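Local structure of 199aa long hypothetical Trp repressor binding protein (Sulfolobus tokodaii, 2ZKI) at residues A[62-70]-A[92-100]; A[138-146]-A[179-190]. The protein is of unproven function but has a flavodoxin-like fold and probably binds FMN, perhaps working as an NAD(P)H-dependent oxidoreductase. All coordinates share one frame; numbering follows the deposited sequence.

In the fold
The two contacts sample opposite faces of the parallel sheet of a flavodoxin-like fold, strand order 2-1-3-4-5. Contact 1 (62-70 with 92-100) packs helix 65-70 and the residues leading into it against the end of helix 87-94 and the start of helix 97-101. Contact 2 (138-146 with 179-190) lays helix 174-195 along edge strand 140-141 and, mainly, the chain that follows it, through V142 and I144. The whole of contact 1 precedes contact 2 in the sequence. Their centres lie about 21 Å apart and their nearest atoms about 6 Å, without touching. W100 of contact 1 packs edge-to-face on Y146 of the third subunit, so residues of both contacts' segments meet again at a subunit interface.

Contact 1. Residues A[62-70]-A[92-100]; sequences EVTLDDMRW and FLDTTAILW. With SO4 (sulfate ion), chain N.
V63 lays its CG1 methyl over one face of the F92 ring, 3.8 Å from the ring centroid and 19° off the normal, a CH-pi contact offset toward the rim. M68 meets the same ring differently. Its chain bends at chi2 and chi3 (-71° and -73°), and SD comes to the ring edge, 4.0 Å from F92 CZ, in a Met-aromatic contact near the ring plane. Closer to the backbone, M68 CB packs crosswise on L99 CD1 at 3.6 Å. L65 divides its branches: CD2 joins L99 CD1 and T96 CG2, while CD1 meets I98 CD1 at 4.0 Å. F48 of the second subunit packs on L65 as well. R69 runs extended across L99, whose CD2 lies over one face of the guanidinium, 4.0 Å from CZ. The guanidinium edge is left to a sulfate, probably from the crystallisation liquor: NH2 and NH1 both donate to its O4, at 2.8 and 2.9 Å respectively. NH1 also forms a salt bridge with D66 OD1. No hydrogen bond crosses between the segments, so the two are joined by apolar side chains, with the R69-D66 pair and the sulfate lying at the exposed rim.

Contact 2. Residues A[138-146]-A[179-190]; sequences GMIIVPIGY and IARFQGKRITEV. With SO4 (sulfate ion), chain M.
I144 presses its CG2 methyl onto the helix at Q183, 3.6 Å from CA, the two side chains crossing at about a right angle. Its other branch reaches along the helix: with CG1 between the backbone N and the carbonyl carbon (chi1 48°), CD1 touches I179 CG2 at 3.7 Å. F182 turns its ring edge to the same residue, CE2 3.7 Å from I144 O, a carbonyl also hydrogen-bonded by Y106 of the third subunit. Hydrogen bonds from NE2 to F112 O and from A163 N to OE1 hold the Q183 amide outside this contact. The C-terminal helix of a flavodoxin-like domain here covers the edge of the parallel sheet at strand 140-141 and the chain running on from it. V142 packs there beside I144: CG2 meets V190 CG2 at 3.7 Å as the two valines slide past each other, and CG1 rests on R186 CG. Bent at chi2 and chi3, R186 brings NH1 to a water (2.7 Å) that donates to P143 O (2.6 Å). NE of the same guanidinium makes a salt bridge with E189 OE1 that includes a weak, nearly straight hydrogen bond. R181 NE salt-bridges E23 of helix 16-31, while NH2 donates to sulfate O1 (2.7 Å) and NH1 pairs with another sulfate, both ions probably from the crystallisation liquor. A leucine here would probably leave E23 without this charged mate and both sulfates without this donor.

Contact 1. Residues A[62-70]-A[92-100]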
loop_
_atom_site.group_PDB
_atom_site.type_symbol
_atom_site.label_atom_id
_atom_site.label_comp_id
_atom_site.label_asym_id
_atom_site.label_seq_id
_atom_site.Cartn_x
_atom_site.Cartn_y
_atom_site.Cartn_z
ATOM N N GLU A 62 14.793 24.923 10.036
ATOM C CA GLU A 62 14.548 24.142 8.827
ATOM C C GLU A 62 15.613 23.068 8.640
ATOM O O GLU A 62 16.774 23.256 9.006
ATOM C CB GLU A 62 14.493 25.044 7.591
ATOM C CG GLU A 62 13.175 25.783 7.406
ATOM C CD GLU A 62 13.066 26.480 6.057
ATOM O OE1 GLU A 62 11.929 26.795 5.643
ATOM O OE2 GLU A 62 14.111 26.713 5.409
ATOM N N VAL A 63 15.202 21.940 8.070
ATOM C CA VAL A 63 16.103 20.822 7.819
ATOM C C VAL A 63 17.044 21.129 6.656
ATOM O O VAL A 63 16.658 21.781 5.686
ATOM C CB VAL A 63 15.316 19.510 7.550
ATOM C CG1 VAL A 63 14.472 19.619 6.280
ATOM C CG2 VAL A 63 16.253 18.303 7.488
ATOM N N THR A 64 18.283 20.669 6.776
ATOM C CA THR A 64 19.256 20.754 5.695
ATOM C C THR A 64 19.670 19.339 5.290
ATOM O O THR A 64 19.373 18.375 5.999
ATOM C CB THR A 64 20.498 21.579 6.111
ATOM O OG1 THR A 64 21.097 20.998 7.277
ATOM C CG2 THR A 64 20.117 23.028 6.408
ATOM N N LEU A 65 20.347 19.215 4.150
ATOM C CA LEU A 65 20.850 17.919 3.690
ATOM C C LEU A 65 21.999 17.388 4.556
ATOM O O LEU A 65 22.312 16.197 4.515
ATOM C CB LEU A 65 21.265 17.985 2.216
ATOM C CG LEU A 65 20.153 18.146 1.172
ATOM C CD1 LEU A 65 20.737 18.570 -0.168
ATOM C CD2 LEU A 65 19.322 16.873 1.018
ATOM N N ASP A 66 22.619 18.273 5.336
ATOM C CA ASP A 66 23.634 17.880 6.315
ATOM C C ASP A 66 23.011 17.109 7.480
ATOM O O ASP A 66 23.637 16.200 8.037
ATOM C CB ASP A 66 24.386 19.106 6.844
ATOM C CG ASP A 66 25.367 19.677 5.832
ATOM O OD1 ASP A 66 26.122 18.894 5.214
ATOM O OD2 ASP A 66 25.392 20.917 5.667
ATOM N N ASP A 67 21.779 17.479 7.835
ATOM C CA ASP A 67 21.026 16.821 8.905
ATOM C C ASP A 67 20.765 15.339 8.623
ATOM O O ASP A 67 20.716 14.522 9.546
ATOM C CB ASP A 67 19.700 17.549 9.151
ATOM C CG ASP A 67 19.888 18.929 9.764
ATOM O OD1 ASP A 67 19.054 19.815 9.487
ATOM O OD2 ASP A 67 20.859 19.134 10.525
ATOM N N MET A 68 20.602 15.005 7.346
ATOM C CA MET A 68 20.386 13.627 6.918
ATOM C C MET A 68 21.679 12.813 7.006
ATOM O O MET A 68 21.651 11.621 7.321
ATOM C CB MET A 68 19.830 13.588 5.490
ATOM C CG MET A 68 18.583 14.441 5.256
ATOM S SD MET A 68 17.085 13.812 6.044
ATOM C CE MET A 68 16.709 12.403 5.003
ATOM N N ARG A 69 22.808 13.463 6.722
ATOM C CA ARG A 69 24.124 12.827 6.826
ATOM C C ARG A 69 24.513 12.610 8.289
ATOM O O ARG A 69 25.118 11.596 8.639
ATOM C CB ARG A 69 25.193 13.676 6.134
ATOM C CG ARG A 69 25.024 13.833 4.633
ATOM C CD ARG A 69 26.094 14.751 4.071
ATOM N NE ARG A 69 26.013 14.859 2.616
ATOM C CZ ARG A 69 25.476 15.885 1.961
ATOM N NH1 ARG A 69 24.967 16.916 2.624
ATOM N NH2 ARG A 69 25.454 15.881 0.635
ATOM N N TRP A 70 24.157 13.584 9.125
ATOM C CA TRP A 70 24.448 13.581 10.556
ATOM C C TRP A 70 23.790 12.409 11.275
ATOM O O TRP A 70 24.427 11.728 12.085
ATOM C CB TRP A 70 23.981 14.908 11.164
ATOM C CG TRP A 70 24.001 14.972 12.663
ATOM C CD1 TRP A 70 25.079 15.231 13.456
ATOM C CD2 TRP A 70 22.885 14.794 13.547
ATOM N NE1 TRP A 70 24.709 15.215 14.781
ATOM C CE2 TRP A 70 23.367 14.948 14.865
ATOM C CE3 TRP A 70 21.525 14.508 13.352
ATOM C CZ2 TRP A 70 22.536 14.837 15.988
ATOM C CZ3 TRP A 70 20.700 14.395 14.469
ATOM C CH2 TRP A 70 21.210 14.558 15.770
ATOM N N PHE A 92 10.789 17.953 -0.254
ATOM C CA PHE A 92 12.102 17.829 0.384
ATOM C C PHE A 92 12.717 16.449 0.167
ATOM O O PHE A 92 13.924 16.331 -0.048
ATOM C CB PHE A 92 12.050 18.133 1.883
ATOM C CG PHE A 92 13.292 17.703 2.618
ATOM C CD1 PHE A 92 14.444 18.484 2.575
ATOM C CD2 PHE A 92 13.325 16.499 3.317
ATOM C CE1 PHE A 92 15.604 18.083 3.234
ATOM C CE2 PHE A 92 14.481 16.089 3.978
ATOM C CZ PHE A 92 15.622 16.885 3.939
ATOM N N LEU A 93 11.890 15.410 0.240
ATOM C CA LEU A 93 12.365 14.049 0.031
ATOM C C LEU A 93 12.795 13.818 -1.418
ATOM O O LEU A 93 13.641 12.965 -1.694
ATOM C CB LEU A 93 11.314 13.022 0.472
ATOM C CG LEU A 93 11.061 12.885 1.979
ATOM C CD1 LEU A 93 10.060 11.773 2.260
ATOM C CD2 LEU A 93 12.352 12.651 2.759
ATOM N N ASP A 94 12.215 14.591 -2.334
ATOM C CA ASP A 94 12.604 14.547 -3.740
ATOM C C ASP A 94 13.980 15.179 -3.957
ATOM O O ASP A 94 14.705 14.788 -4.874
ATOM C CB ASP A 94 11.546 15.225 -4.623
ATOM C CG ASP A 94 10.304 14.358 -4.834
ATOM O OD1 ASP A 94 9.405 14.777 -5.594
ATOM O OD2 ASP A 94 10.221 13.259 -4.247
ATOM N N THR A 95 14.339 16.140 -3.105
ATOM C CA THR A 95 15.646 16.804 -3.182
ATOM C C THR A 95 16.797 15.936 -2.655
ATOM O O THR A 95 17.966 16.253 -2.882
ATOM C CB THR A 95 15.662 18.176 -2.450
ATOM O OG1 THR A 95 15.527 17.987 -1.037
ATOM C CG2 THR A 95 14.550 19.084 -2.955
ATOM N N THR A 96 16.461 14.844 -1.964
ATOM C CA THR A 96 17.468 13.936 -1.400
ATOM C C THR A 96 18.019 12.941 -2.432
ATOM O O THR A 96 18.539 11.884 -2.070
ATOM C CB THR A 96 16.929 13.161 -0.162
ATOM O OG1 THR A 96 15.807 12.357 -0.542
ATOM C CG2 THR A 96 16.515 14.111 0.952
ATOM N N ALA A 97 17.917 13.294 -3.712
ATOM C CA ALA A 97 18.374 12.434 -4.805
ATOM C C ALA A 97 19.880 12.171 -4.789
ATOM O O ALA A 97 20.326 11.109 -5.226
ATOM C CB ALA A 97 17.946 13.012 -6.150
ATOM N N ILE A 98 20.657 13.133 -4.294
ATOM C CA ILE A 98 22.109 12.964 -4.179
ATOM C C ILE A 98 22.480 11.994 -3.059
ATOM O O ILE A 98 23.450 11.240 -3.179
ATOM C CB ILE A 98 22.872 14.308 -3.998
ATOM C CG1 ILE A 98 22.270 15.144 -2.860
ATOM C CG2 ILE A 98 22.910 15.083 -5.322
ATOM C CD1 ILE A 98 23.181 16.248 -2.347
ATOM N N LEU A 99 21.696 12.008 -1.982
ATOM C CA LEU A 99 21.898 11.087 -0.868
ATOM C C LEU A 99 21.568 9.660 -1.292
ATOM O O LEU A 99 22.141 8.698 -0.773
ATOM C CB LEU A 99 21.051 11.506 0.337
ATOM C CG LEU A 99 21.215 12.940 0.858
ATOM C CD1 LEU A 99 20.132 13.268 1.870
ATOM C CD2 LEU A 99 22.600 13.199 1.454
ATOM N N TRP A 100 20.649 9.538 -2.246
ATOM C CA TRP A 100 20.255 8.247 -2.797
ATOM C C TRP A 100 21.360 7.651 -3.668
ATOM O O TRP A 100 21.645 6.456 -3.586
ATOM C CB TRP A 100 18.951 8.381 -3.593
ATOM C CG TRP A 100 18.487 7.098 -4.225
ATOM C CD1 TRP A 100 17.887 6.044 -3.598
ATOM C CD2 TRP A 100 18.588 6.738 -5.609
ATOM N NE1 TRP A 100 17.608 5.051 -4.504
ATOM C CE2 TRP A 100 18.027 5.450 -5.745
ATOM C CE3 TRP A 100 19.095 7.380 -6.746
ATOM C CZ2 TRP A 100 17.960 4.789 -6.977
ATOM C CZ3 TRP A 100 19.029 6.723 -7.971
ATOM C CH2 TRP A 100 18.466 5.439 -8.075
HETATM S S SO4 N . 25.195 19.420 0.330
HETATM O O1 SO4 N . 25.630 19.496 1.722
HETATM O O2 SO4 N . 24.572 20.684 -0.049
HETATM O O3 SO4 N . 26.348 19.159 -0.531
HETATM O O4 SO4 N . 24.226 18.338 0.177
#

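Contact 2. Residues A[138-146]-A[179-190]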
loop_
_atom_site.group_PDB
_atom_site.type_symbol
_atom_site.label_atom_id
_atom_site.label_comp_id
_atom_site.label_asym_id
_atom_site.label_seq_id
_atom_site.Cartn_x
_atom_site.Cartn_y
_atom_site.Cartn_z
ATOM N N GLY A 138 17.022 1.780 0.605
ATOM C CA GLY A 138 17.563 0.642 1.346
ATOM C C GLY A 138 17.508 0.815 2.855
ATOM O O GLY A 138 18.151 0.070 3.593
ATOM N N MET A 139 16.735 1.799 3.309
ATOM C CA MET A 139 16.559 2.068 4.735
ATOM C C MET A 139 15.647 1.034 5.388
ATOM O O MET A 139 14.674 0.589 4.777
ATOM C CB MET A 139 15.973 3.464 4.936
ATOM C CG MET A 139 16.855 4.585 4.416
ATOM S SD MET A 139 16.062 6.194 4.507
ATOM C CE MET A 139 16.123 6.510 6.267
ATOM N N ILE A 140 15.957 0.659 6.627
ATOM C CA ILE A 140 15.146 -0.326 7.354
ATOM C C ILE A 140 14.022 0.324 8.172
ATOM O O ILE A 140 14.251 1.288 8.899
ATOM C CB ILE A 140 16.009 -1.286 8.224
ATOM C CG1 ILE A 140 16.940 -0.510 9.157
ATOM C CG2 ILE A 140 16.807 -2.236 7.328
ATOM C CD1 ILE A 140 17.563 -1.354 10.260
ATOM N N ILE A 141 12.812 -0.213 8.034
ATOM C CA ILE A 141 11.614 0.355 8.664
ATOM C C ILE A 141 11.433 -0.153 10.093
ATOM O O ILE A 141 11.497 -1.355 10.340
ATOM C CB ILE A 141 10.337 0.038 7.837
ATOM C CG1 ILE A 141 10.493 0.534 6.397
ATOM C CG2 ILE A 141 9.092 0.650 8.484
ATOM C CD1 ILE A 141 9.637 -0.201 5.394
ATOM N N VAL A 142 11.202 0.770 11.023
ATOM C CA VAL A 142 10.955 0.423 12.423
ATOM C C VAL A 142 9.512 0.754 12.834
ATOM O O VAL A 142 9.184 1.915 13.103
ATOM C CB VAL A 142 11.965 1.119 13.381
ATOM C CG1 VAL A 142 11.655 0.786 14.838
ATOM C CG2 VAL A 142 13.396 0.719 13.038
ATOM N N PRO A 143 8.636 -0.264 12.856
ATOM C CA PRO A 143 7.303 -0.090 13.429
ATOM C C PRO A 143 7.366 -0.155 14.952
ATOM O O PRO A 143 8.354 -0.638 15.505
ATOM C CB PRO A 143 6.524 -1.300 12.891
ATOM C CG PRO A 143 7.450 -2.004 11.933
ATOM C CD PRO A 143 8.828 -1.625 12.331
ATOM N N ILE A 144 6.326 0.332 15.623
ATOM C CA ILE A 144 6.254 0.211 17.081
ATOM C C ILE A 144 5.464 -1.016 17.537
ATOM O O ILE A 144 5.699 -1.539 18.630
ATOM C CB ILE A 144 5.730 1.491 17.774
ATOM C CG1 ILE A 144 4.455 2.011 17.101
ATOM C CG2 ILE A 144 6.817 2.545 17.794
ATOM C CD1 ILE A 144 3.799 3.152 17.845
ATOM N N GLY A 145 4.540 -1.471 16.693
ATOM C CA GLY A 145 3.766 -2.675 16.961
ATOM C C GLY A 145 2.920 -2.535 18.205
ATOM O O GLY A 145 2.120 -1.608 18.318
ATOM N N TYR A 146 3.101 -3.462 19.140
ATOM C CA TYR A 146 2.396 -3.421 20.415
ATOM C C TYR A 146 3.370 -3.669 21.563
ATOM O O TYR A 146 3.166 -4.560 22.392
ATOM C CB TYR A 146 1.237 -4.424 20.432
ATOM C CG TYR A 146 0.131 -4.119 19.440
ATOM C CD1 TYR A 146 0.100 -4.736 18.189
ATOM C CD2 TYR A 146 -0.885 -3.214 19.753
ATOM C CE1 TYR A 146 -0.912 -4.461 17.274
ATOM C CE2 TYR A 146 -1.904 -2.933 18.842
ATOM C CZ TYR A 146 -1.908 -3.563 17.607
ATOM O OH TYR A 146 -2.906 -3.291 16.705
ATOM N N ILE A 179 2.853 6.818 23.778
ATOM C CA ILE A 179 3.097 6.078 22.541
ATOM C C ILE A 179 4.158 6.759 21.670
ATOM O O ILE A 179 4.983 6.083 21.049
ATOM C CB ILE A 179 1.780 5.851 21.752
ATOM C CG1 ILE A 179 0.885 4.854 22.498
ATOM C CG2 ILE A 179 2.059 5.354 20.331
ATOM C CD1 ILE A 179 -0.570 4.876 22.069
ATOM N N ALA A 180 4.135 8.089 21.637
ATOM C CA ALA A 180 5.112 8.865 20.870
ATOM C C ALA A 180 6.514 8.745 21.467
ATOM O O ALA A 180 7.486 8.518 20.741
ATOM C CB ALA A 180 4.686 10.320 20.775
ATOM N N ARG A 181 6.609 8.882 22.791
ATOM C CA ARG A 181 7.877 8.705 23.503
ATOM C C ARG A 181 8.439 7.300 23.302
ATOM O O ARG A 181 9.656 7.120 23.205
ATOM C CB ARG A 181 7.723 9.024 24.995
ATOM C CG ARG A 181 7.803 10.513 25.301
ATOM C CD ARG A 181 7.831 10.818 26.790
ATOM N NE ARG A 181 6.497 11.086 27.319
ATOM C CZ ARG A 181 5.830 10.274 28.134
ATOM N NH1 ARG A 181 4.620 10.614 28.554
ATOM N NH2 ARG A 181 6.367 9.130 28.536
ATOM N N PHE A 182 7.544 6.315 23.226
ATOM C CA PHE A 182 7.937 4.934 22.975
ATOM C C PHE A 182 8.536 4.752 21.581
ATOM O O PHE A 182 9.499 4.003 21.410
ATOM C CB PHE A 182 6.763 3.973 23.199
ATOM C CG PHE A 182 7.076 2.543 22.851
ATOM C CD1 PHE A 182 8.034 1.830 23.567
ATOM C CD2 PHE A 182 6.419 1.909 21.797
ATOM C CE1 PHE A 182 8.334 0.510 23.244
ATOM C CE2 PHE A 182 6.709 0.587 21.467
ATOM C CZ PHE A 182 7.669 -0.113 22.194
ATOM N N GLN A 183 7.972 5.446 20.594
ATOM C CA GLN A 183 8.482 5.390 19.222
ATOM C C GLN A 183 9.912 5.920 19.145
ATOM O O GLN A 183 10.757 5.345 18.453
ATOM C CB GLN A 183 7.562 6.149 18.261
ATOM C CG GLN A 183 7.872 5.901 16.789
ATOM C CD GLN A 183 6.737 6.289 15.864
ATOM O OE1 GLN A 183 6.069 7.301 16.068
ATOM N NE2 GLN A 183 6.517 5.485 14.832
ATOM N N GLY A 184 10.168 7.011 19.869
ATOM C CA GLY A 184 11.510 7.572 19.995
ATOM C C GLY A 184 12.474 6.615 20.671
ATOM O O GLY A 184 13.650 6.544 20.304
ATOM N N LYS A 185 11.973 5.881 21.662
ATOM C CA LYS A 185 12.760 4.855 22.337
ATOM C C LYS A 185 13.041 3.698 21.383
ATOM O O LYS A 185 14.148 3.161 21.353
ATOM C CB LYS A 185 12.036 4.352 23.589
ATOM C CG LYS A 185 12.847 3.374 24.427
ATOM C CD LYS A 185 12.030 2.809 25.575
ATOM C CE LYS A 185 12.881 1.892 26.442
ATOM N NZ LYS A 185 12.113 1.322 27.584
ATOM N N ARG A 186 12.030 3.341 20.597
ATOM C CA ARG A 186 12.107 2.217 19.675
ATOM C C ARG A 186 13.093 2.460 18.516
ATOM O O ARG A 186 13.832 1.550 18.133
ATOM C CB ARG A 186 10.702 1.877 19.161
ATOM C CG ARG A 186 10.538 0.513 18.501
ATOM C CD ARG A 186 10.581 -0.648 19.493
ATOM N NE ARG A 186 11.931 -1.187 19.650
ATOM C CZ ARG A 186 12.512 -2.041 18.808
ATOM N NH1 ARG A 186 11.872 -2.473 17.730
ATOM N NH2 ARG A 186 13.745 -2.465 19.045
ATOM N N ILE A 187 13.110 3.679 17.977
ATOM C CA ILE A 187 14.019 4.018 16.871
ATOM C C ILE A 187 15.476 4.132 17.326
ATOM O O ILE A 187 16.391 3.779 16.582
ATOM C CB ILE A 187 13.567 5.300 16.084
ATOM C CG1 ILE A 187 14.436 5.535 14.839
ATOM C CG2 ILE A 187 13.566 6.546 16.970
ATOM C CD1 ILE A 187 14.235 4.523 13.729
ATOM N N THR A 188 15.676 4.609 18.553
ATOM C CA THR A 188 17.009 4.753 19.132
ATOM C C THR A 188 17.674 3.391 19.328
ATOM O O THR A 188 18.859 3.229 19.033
ATOM C CB THR A 188 16.959 5.524 20.471
ATOM O OG1 THR A 188 16.355 6.804 20.258
ATOM C CG2 THR A 188 18.355 5.723 21.043
ATOM N N GLU A 189 16.898 2.418 19.803
ATOM C CA GLU A 189 17.393 1.061 20.045
ATOM C C GLU A 189 17.927 0.396 18.780
ATOM O O GLU A 189 18.965 -0.265 18.810
ATOM C CB GLU A 189 16.301 0.191 20.676
ATOM C CG GLU A 189 16.049 0.489 22.148
ATOM C CD GLU A 189 15.068 -0.474 22.791
ATOM O OE1 GLU A 189 13.955 -0.657 22.249
ATOM O OE2 GLU A 189 15.410 -1.047 23.849
ATOM N N VAL A 190 17.217 0.584 17.672
ATOM C CA VAL A 190 17.619 0.021 16.387
ATOM C C VAL A 190 18.810 0.797 15.819
ATOM O O VAL A 190 19.696 0.216 15.185
ATOM C CB VAL A 190 16.442 0.015 15.378
ATOM C CG1 VAL A 190 16.799 -0.786 14.128
ATOM C CG2 VAL A 190 15.190 -0.558 16.027
HETATM S S SO4 M . 6.686 7.019 30.990
HETATM O O1 SO4 M . 5.796 8.175 30.977
HETATM O O2 SO4 M . 5.891 5.795 30.920
HETATM O O3 SO4 M . 7.593 7.084 29.847
HETATM O O4 SO4 M . 7.461 7.023 32.228
HETATM O O HOH W 1 9.464 -2.756 16.511
#